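Local coordinates for protein ABC transporter (Caldanaerobius, PDB 4G68) that probably captures xylan-derived oligosaccharides outside the cell as the solute-binding component of an ABC transporter, at residues Q264-M269 with D430-L435. Sequence-based numbering, arbitrary orientation.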
loop_
_atom_site.group_PDB
_atom_site.type_symbol
_atom_site.label_atom_id
_atom_site.label_comp_id
_atom_site.label_asym_id
_atom_site.label_seq_id
_atom_site.Cartn_x
_atom_site.Cartn_y
_atom_site.Cartn_z
ATOM N N GLN A 264 -19.434 7.475 -8.977
ATOM C CA GLN A 264 -20.377 8.382 -8.410
ATOM C C GLN A 264 -20.212 8.565 -6.902
ATOM O O GLN A 264 -20.297 9.724 -6.410
ATOM C CB GLN A 264 -21.827 7.964 -8.754
ATOM C CG GLN A 264 -22.820 8.980 -8.188
ATOM C CD GLN A 264 -22.773 10.312 -8.925
ATOM O OE1 GLN A 264 -23.066 10.391 -10.114
ATOM N NE2 GLN A 264 -22.376 11.377 -8.226
ATOM N N LYS A 265 -20.056 7.447 -6.150
ATOM C CA LYS A 265 -19.853 7.532 -4.670
ATOM C C LYS A 265 -18.572 8.297 -4.297
ATOM O O LYS A 265 -18.545 9.037 -3.283
ATOM C CB LYS A 265 -19.720 6.145 -4.038
ATOM C CG LYS A 265 -20.942 5.242 -4.090
ATOM C CD LYS A 265 -22.193 5.725 -3.470
ATOM C CE LYS A 265 -23.147 4.511 -3.179
ATOM N NZ LYS A 265 -23.613 3.737 -4.387
ATOM N N LEU A 266 -17.531 8.126 -5.087
ATOM C CA LEU A 266 -16.277 8.898 -4.863
ATOM C C LEU A 266 -16.622 10.398 -5.049
ATOM O O LEU A 266 -16.251 11.259 -4.266
ATOM C CB LEU A 266 -15.246 8.529 -5.952
ATOM C CG LEU A 266 -13.758 8.388 -5.626
ATOM C CD1 LEU A 266 -12.824 8.830 -6.725
ATOM C CD2 LEU A 266 -13.332 8.710 -4.208
ATOM N N GLN A 267 -17.374 10.698 -6.083
ATOM C CA GLN A 267 -17.678 12.169 -6.308
ATOM C C GLN A 267 -18.679 12.678 -5.242
ATOM O O GLN A 267 -18.650 13.876 -4.924
ATOM C CB GLN A 267 -18.186 12.431 -7.749
ATOM C CG GLN A 267 -17.067 12.224 -8.787
ATOM C CD GLN A 267 -17.371 12.759 -10.199
ATOM O OE1 GLN A 267 -16.498 13.266 -10.918
ATOM N NE2 GLN A 267 -18.593 12.658 -10.572
ATOM N N ASP A 268 -19.500 11.786 -4.678
ATOM C CA ASP A 268 -20.434 12.094 -3.569
ATOM C C ASP A 268 -19.597 12.518 -2.376
ATOM O O ASP A 268 -19.965 13.486 -1.691
ATOM C CB ASP A 268 -21.280 10.906 -3.134
ATOM C CG ASP A 268 -22.393 10.569 -4.112
ATOM O OD1 ASP A 268 -22.772 11.430 -4.945
ATOM O OD2 ASP A 268 -22.952 9.460 -4.001
HETATM N N MSE A 269 -18.452 11.824 -2.147
HETATM C CA MSE A 269 -17.516 12.297 -1.104
HETATM C C MSE A 269 -17.030 13.657 -1.452
HETATM O O MSE A 269 -17.007 14.460 -0.564
HETATM C CB MSE A 269 -16.328 11.341 -0.933
HETATM C CG MSE A 269 -16.880 9.994 -0.544
HETATM SE SE MSE A 269 -15.367 8.779 -0.138
HETATM C CE MSE A 269 -14.705 9.687 1.504
ATOM N N ASP A 430 -4.816 8.390 -13.549
ATOM C CA ASP A 430 -5.159 9.706 -14.097
ATOM C C ASP A 430 -6.715 9.903 -14.215
ATOM O O ASP A 430 -7.247 10.959 -13.926
ATOM C CB ASP A 430 -4.598 9.780 -15.531
ATOM C CG ASP A 430 -3.079 9.923 -15.602
ATOM O OD1 ASP A 430 -2.363 10.085 -14.597
ATOM O OD2 ASP A 430 -2.591 9.717 -16.740
ATOM N N LEU A 431 -7.435 8.858 -14.543
ATOM C CA LEU A 431 -8.916 8.934 -14.702
ATOM C C LEU A 431 -9.579 9.099 -13.330
ATOM O O LEU A 431 -10.536 9.867 -13.216
ATOM C CB LEU A 431 -9.481 7.734 -15.425
ATOM C CG LEU A 431 -9.201 7.781 -16.940
ATOM C CD1 LEU A 431 -9.778 6.521 -17.617
ATOM C CD2 LEU A 431 -9.781 9.032 -17.582
ATOM N N VAL A 432 -9.047 8.424 -12.308
ATOM C CA VAL A 432 -9.488 8.657 -10.937
ATOM C C VAL A 432 -9.179 10.094 -10.498
ATOM O O VAL A 432 -10.010 10.777 -9.816
ATOM C CB VAL A 432 -8.975 7.562 -9.959
ATOM C CG1 VAL A 432 -9.308 7.943 -8.541
ATOM C CG2 VAL A 432 -9.670 6.235 -10.264
ATOM N N ALA A 433 -8.022 10.613 -10.917
ATOM C CA ALA A 433 -7.702 11.988 -10.534
ATOM C C ALA A 433 -8.752 12.977 -11.200
ATOM O O ALA A 433 -9.212 13.930 -10.563
ATOM C CB ALA A 433 -6.274 12.254 -10.966
ATOM N N GLN A 434 -9.125 12.718 -12.457
ATOM C CA GLN A 434 -10.274 13.466 -13.070
ATOM C C GLN A 434 -11.543 13.332 -12.313
ATOM O O GLN A 434 -12.265 14.336 -12.183
ATOM C CB GLN A 434 -10.426 13.115 -14.578
ATOM C CG GLN A 434 -9.191 13.555 -15.306
ATOM C CD GLN A 434 -8.976 12.894 -16.640
ATOM O OE1 GLN A 434 -9.911 12.618 -17.392
ATOM N NE2 GLN A 434 -7.707 12.576 -16.921
ATOM N N LEU A 435 -11.862 12.150 -11.741
ATOM C CA LEU A 435 -13.095 12.031 -10.907
ATOM C C LEU A 435 -13.037 13.020 -9.707
ATOM O O LEU A 435 -14.039 13.719 -9.426
ATOM C CB LEU A 435 -13.311 10.602 -10.340
ATOM C CG LEU A 435 -13.804 9.558 -11.366
ATOM C CD1 LEU A 435 -13.878 8.208 -10.681
ATOM C CD2 LEU A 435 -15.260 9.956 -11.794
#
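Leu435 lies against Leu266 and Gln267 where two helices, 257-271 and 422-436, pack within a lobe of the periplasmic-binding-protein fold. The axes of the two short segments approach to 10.5 Å with 46° between their directions, so the meeting depends on side chains reaching across. Leu435 supplies most of what helix 422-436 brings to the contact. Its CB stands 4.1 Å from Leu266 CD1. Beyond it CG recedes slightly from that methyl, and the chain then divides: CD1 turns back to Leu266, again 4.1 Å from Leu266 CD1, whereas CD2 reaches the other neighbour, 3.9 Å from Gln267 CD. A single leucine thus touches two consecutive residues of the other helix, one apolar and one polar, crossing both at roughly a right angle.

Gln267 arrives here because its CG stands anti to the carbonyl carbon (chi1 -69°) and the chain runs on extended (chi2 -167°). This carries the methylene past the end of the Leu435 carbonyl, with Gln267 CG 3.4 Å from Leu435 O, and sets the buried amide group beside that oxygen. Lys438, in the loop after helix 422-436, and Pro442, at the start of helix 442-453, also touch this glutamine. Shortening this residue to an alanine is likely to open a gap beside Leu435 CD2 and leave the Leu435 carbonyl without the polar group now next to it.

On the apolar side, Tyr230 and Ile234 of helix 225-239 pack on Leu266, while Tyr231 meets Val432, whose side chain is about 11 Å from a bound xylopyranose. Val432 completes the seam through one methyl, its CG1 lying 4.1 Å from Leu266 CD1.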